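Local coordinates for FrnE protein (Deinococcus radiodurans, PDB 5CO3) that probably acts as a cytoplasmic thiol-disulfide oxidoreductase with a DsbA-like thioredoxin domain, making or rearranging disulfide bonds, at residues Q114-A119 / D126-R131; T148-A153 / A162-L167. All blocks are in the same frame, centred on the assembly; numbering follows the deposited sequence.

Interaction 1. Residues Q114-A119 / D126-R131; sequences QLIHYA and DAMKER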
# COMPACT_ATOMS: atom_id res chain seq x y z
N GLN A 114 -7.65 5.77 7.45
CA GLN A 114 -7.51 6.97 8.26
C GLN A 114 -6.41 6.81 9.31
O GLN A 114 -5.63 7.74 9.57
CB GLN A 114 -8.83 7.33 8.95
CG GLN A 114 -9.83 8.01 8.02
CD GLN A 114 -11.17 8.31 8.71
OE1 GLN A 114 -11.21 9.00 9.72
NE2 GLN A 114 -12.25 7.77 8.16
N LEU A 115 -6.35 5.63 9.92
CA LEU A 115 -5.34 5.35 10.93
C LEU A 115 -3.94 5.42 10.33
O LEU A 115 -2.99 5.90 10.96
CB LEU A 115 -5.57 3.97 11.55
CG LEU A 115 -4.55 3.57 12.62
CD1 LEU A 115 -4.42 4.65 13.69
CD2 LEU A 115 -4.91 2.22 13.24
N ILE A 116 -3.80 4.95 9.10
CA ILE A 116 -2.49 5.03 8.46
C ILE A 116 -2.09 6.49 8.25
O ILE A 116 -0.94 6.88 8.50
CB ILE A 116 -2.47 4.27 7.14
CG1 ILE A 116 -2.65 2.78 7.40
CG2 ILE A 116 -1.10 4.44 6.50
CD1 ILE A 116 -2.99 1.95 6.17
N HIS A 117 -3.04 7.32 7.83
CA HIS A 117 -2.80 8.75 7.72
C HIS A 117 -2.37 9.37 9.06
O HIS A 117 -1.42 10.16 9.10
CB HIS A 117 -4.04 9.45 7.19
CG HIS A 117 -4.17 9.38 5.70
ND1 HIS A 117 -3.85 10.43 4.87
CD2 HIS A 117 -4.57 8.37 4.89
CE1 HIS A 117 -4.06 10.07 3.61
NE2 HIS A 117 -4.49 8.82 3.60
N TYR A 118 -3.04 8.99 10.15
CA TYR A 118 -2.66 9.46 11.48
C TYR A 118 -1.22 9.04 11.80
O TYR A 118 -0.39 9.86 12.23
CB TYR A 118 -3.61 8.94 12.57
CG TYR A 118 -3.11 9.26 13.96
CD1 TYR A 118 -3.31 10.52 14.52
CD2 TYR A 118 -2.39 8.33 14.70
CE1 TYR A 118 -2.82 10.83 15.78
CE2 TYR A 118 -1.89 8.63 15.96
CZ TYR A 118 -2.11 9.88 16.50
OH TYR A 118 -1.62 10.19 17.75
N ALA A 119 -0.93 7.76 11.58
CA ALA A 119 0.40 7.21 11.84
C ALA A 119 1.47 7.91 11.03
O ALA A 119 2.56 8.16 11.54
CB ALA A 119 0.42 5.72 11.55
N ASP A 126 4.49 3.47 7.31
CA ASP A 126 4.78 2.15 6.79
C ASP A 126 4.53 1.08 7.85
O ASP A 126 3.95 0.04 7.54
CB ASP A 126 6.21 2.05 6.28
CG ASP A 126 6.46 0.74 5.53
OD1 ASP A 126 6.78 -0.28 6.18
OD2 ASP A 126 6.30 0.72 4.29
N ALA A 127 4.93 1.33 9.09
CA ALA A 127 4.70 0.35 10.15
C ALA A 127 3.20 0.13 10.42
O ALA A 127 2.78 -0.98 10.69
CB ALA A 127 5.40 0.79 11.42
N MET A 128 2.42 1.21 10.35
CA MET A 128 0.96 1.08 10.51
C MET A 128 0.37 0.28 9.36
O MET A 128 -0.47 -0.60 9.59
CB MET A 128 0.30 2.46 10.58
CG MET A 128 -1.13 2.42 11.14
SD MET A 128 -1.19 1.92 12.89
CE MET A 128 -1.75 0.24 12.79
N LYS A 129 0.81 0.57 8.14
CA LYS A 129 0.32 -0.15 6.96
C LYS A 129 0.62 -1.64 7.11
O LYS A 129 -0.25 -2.48 6.94
CB LYS A 129 0.94 0.40 5.67
CG LYS A 129 0.62 -0.42 4.43
CD LYS A 129 -0.82 -0.21 3.95
CE LYS A 129 -1.09 -0.99 2.67
NZ LYS A 129 -2.47 -0.78 2.15
N GLU A 130 1.87 -1.93 7.45
CA GLU A 130 2.33 -3.30 7.68
C GLU A 130 1.46 -4.03 8.72
O GLU A 130 1.00 -5.15 8.48
CB GLU A 130 3.79 -3.27 8.13
CG GLU A 130 4.35 -4.61 8.58
CD GLU A 130 4.69 -5.53 7.42
OE1 GLU A 130 4.88 -5.03 6.29
OE2 GLU A 130 4.76 -6.75 7.64
N ARG A 131 1.24 -3.38 9.87
CA ARG A 131 0.46 -3.95 10.96
C ARG A 131 -0.96 -4.27 10.52
O ARG A 131 -1.48 -5.34 10.84
CB ARG A 131 0.41 -3.00 12.15
CG ARG A 131 -0.22 -3.64 13.39
CD ARG A 131 0.64 -4.80 13.88
NE ARG A 131 0.00 -5.67 14.87
CZ ARG A 131 -0.78 -6.71 14.57
NH1 ARG A 131 -1.08 -6.99 13.30
NH2 ARG A 131 -1.29 -7.45 15.55

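Interaction 2. Residues T148-A153 / A162-L167; sequences TLQKLA and AARAAL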
# COMPACT_ATOMS: atom_id res chain seq x y z
N THR A 148 -10.24 -2.65 17.81
CA THR A 148 -9.19 -3.32 17.06
C THR A 148 -8.17 -2.31 16.52
O THR A 148 -6.97 -2.51 16.68
CB THR A 148 -9.79 -4.14 15.92
OG1 THR A 148 -10.70 -5.10 16.47
CG2 THR A 148 -8.70 -4.87 15.14
N LEU A 149 -8.66 -1.23 15.91
CA LEU A 149 -7.76 -0.23 15.33
C LEU A 149 -6.91 0.46 16.40
O LEU A 149 -5.71 0.72 16.18
CB LEU A 149 -8.56 0.81 14.53
CG LEU A 149 -9.16 0.29 13.22
CD1 LEU A 149 -10.03 1.34 12.56
CD2 LEU A 149 -8.04 -0.17 12.25
N GLN A 150 -7.51 0.74 17.55
CA GLN A 150 -6.78 1.38 18.65
C GLN A 150 -5.67 0.46 19.14
O GLN A 150 -4.54 0.91 19.37
CB GLN A 150 -7.72 1.74 19.81
CG GLN A 150 -6.97 2.34 20.99
CD GLN A 150 -7.88 2.70 22.15
OE1 GLN A 150 -8.81 1.98 22.48
NE2 GLN A 150 -7.62 3.83 22.76
N LYS A 151 -5.99 -0.82 19.28
CA LYS A 151 -5.04 -1.84 19.71
C LYS A 151 -3.86 -1.94 18.74
O LYS A 151 -2.72 -1.94 19.16
CB LYS A 151 -5.73 -3.20 19.84
CG LYS A 151 -4.81 -4.34 20.24
CD LYS A 151 -5.50 -5.69 20.09
CE LYS A 151 -5.82 -6.02 18.63
NZ LYS A 151 -6.53 -7.33 18.51
N LEU A 152 -4.16 -2.01 17.45
CA LEU A 152 -3.11 -2.05 16.43
C LEU A 152 -2.23 -0.81 16.44
O LEU A 152 -1.01 -0.91 16.32
CB LEU A 152 -3.73 -2.24 15.04
CG LEU A 152 -4.51 -3.55 14.86
CD1 LEU A 152 -5.15 -3.57 13.50
CD2 LEU A 152 -3.59 -4.76 15.03
N ALA A 153 -2.85 0.36 16.61
CA ALA A 153 -2.11 1.61 16.77
C ALA A 153 -1.14 1.53 17.96
O ALA A 153 0.00 1.97 17.86
CB ALA A 153 -3.08 2.78 16.95
N ALA A 162 -4.91 8.96 21.50
CA ALA A 162 -4.97 10.01 20.48
C ALA A 162 -5.40 9.46 19.12
O ALA A 162 -6.18 10.09 18.41
CB ALA A 162 -3.61 10.71 20.36
N ALA A 163 -4.89 8.28 18.77
CA ALA A 163 -5.27 7.63 17.51
C ALA A 163 -6.77 7.39 17.46
O ALA A 163 -7.43 7.72 16.46
CB ALA A 163 -4.52 6.31 17.33
N ARG A 164 -7.30 6.80 18.52
CA ARG A 164 -8.73 6.52 18.59
C ARG A 164 -9.54 7.81 18.53
O ARG A 164 -10.58 7.87 17.85
CB ARG A 164 -9.07 5.73 19.85
CG ARG A 164 -10.51 5.27 19.85
CD ARG A 164 -10.75 4.22 20.90
NE ARG A 164 -12.11 3.69 20.77
CZ ARG A 164 -12.45 2.44 21.04
NH1 ARG A 164 -11.54 1.59 21.47
NH2 ARG A 164 -13.72 2.06 20.90
N ALA A 165 -9.07 8.85 19.22
CA ALA A 165 -9.76 10.14 19.18
C ALA A 165 -9.80 10.65 17.75
O ALA A 165 -10.82 11.13 17.28
CB ALA A 165 -9.07 11.15 20.11
N ALA A 166 -8.68 10.51 17.04
CA ALA A 166 -8.61 10.98 15.67
C ALA A 166 -9.58 10.21 14.78
O ALA A 166 -10.22 10.78 13.90
CB ALA A 166 -7.19 10.87 15.13
N LEU A 167 -9.69 8.91 15.01
CA LEU A 167 -10.61 8.07 14.25
C LEU A 167 -12.08 8.44 14.52
O LEU A 167 -12.86 8.62 13.59
CB LEU A 167 -10.37 6.59 14.57
CG LEU A 167 -9.02 6.04 14.07
CD1 LEU A 167 -8.88 4.58 14.45
CD2 LEU A 167 -8.84 6.23 12.56

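Interaction 1. Residues Q114-A119 / D126-R131
Met-128 of helix 125-137 reaches into the flank of helix 110-121 and meets Leu-115, Ile-116 and Ala-119. The two helices form an antiparallel hairpin within the helical part of the DsbA-like domain, their axes 8.5 Å apart at 152°. The contact is mainly apolar. With CG anti to the backbone N (chi1 -163°) and bends further out, the methionine crosses Leu-115 at about a right angle, Met-128 SD lying 3.7 Å from Leu-115 CD2. Ile-116 meets it at a slant, Ile-116 CG1 lying 4.1 Å from Met-128 CG. Alanine suits position 119 because its CB points toward the other helix: Ala-119 CB and Met-128 CB are 3.4 Å apart, a tighter pair than usual that leaves little room for a longer side chain. An alanine in place of Met-128 would probably open a gap beside Leu-115 and deprive Leu-152 and Val-156 of helix 146-156 of a packing partner. Ile-116 also packs on Lys-129, whose aliphatic portion does the touching: Lys-129 CD lies 3.8 Å from Ile-116 CD1. The ammonium leads away, to Ser-18 OG and a bound glycerol. Lysine thus serves two environments, methylenes extending the apolar contact, amine bonded beyond it.

Interaction 2. Residues T148-A153 / A162-L167
Gln-150 and Arg-164 cross at about a right angle over one side of an antiparallel helical hairpin, helices 146-156 and 160-169, in the helical region of this DsbA-like thioredoxin fold. The short segments run obliquely antiparallel, their axes 9.1 Å apart. Both long side chains set off with CG anti to the backbone N, and the arginine, in the one of its two modelled conformers described here, stays extended as far as NE, which carries its guanidinium past the amide. The two flat groups are turned 69° apart, and Gln-150 CD sits 3.5 Å from Arg-164 CD, so methylene packs on amide beside the polar link. Such flexible, amphipathic residues suit a partly exposed flank; the arginine's charge is met by Asp-147, its stronger partner. On the buried side Leu-149 and Leu-167 also cross nearly perpendicularly, Leu-149 CB meeting Leu-167 CD1 at 3.8 Å. Ala-153 and Ala-163, their CB atoms 3.8 Å apart, are small enough to let the helices approach. In that same conformer Arg-164 NH1 donates to Gln-150 OE1 at 2.9 Å with an N-H...O angle of 156°, the oxygen near the guanidinium plane but the nitrogen standing 45° above the carbonyl plane.

Interactions 1 and 2 are successive helical hairpins, helix 125-137 leading on to helix 146-156, and their centres lie about 10 Å apart. They share packing: Leu-115 CD2 comes within 3.4 Å of Leu-149 O, and Tyr-118 OH within 3.3 Å of Ala-162 CB. Arg-131, salt-bridged to Glu-155, lies against Leu-152, with Arg-131 CZ 3.4 Å from Leu-152 CD2. Interaction 1 is the deeper, its centre about 10 Å from that of the chain against about 19 Å for interaction 2. In interaction 1 the side chain of Lys-129 lies near, without touching, Cys-22 and Cys-25; these cysteines probably form the redox site and can be disulfide-linked, but are not here.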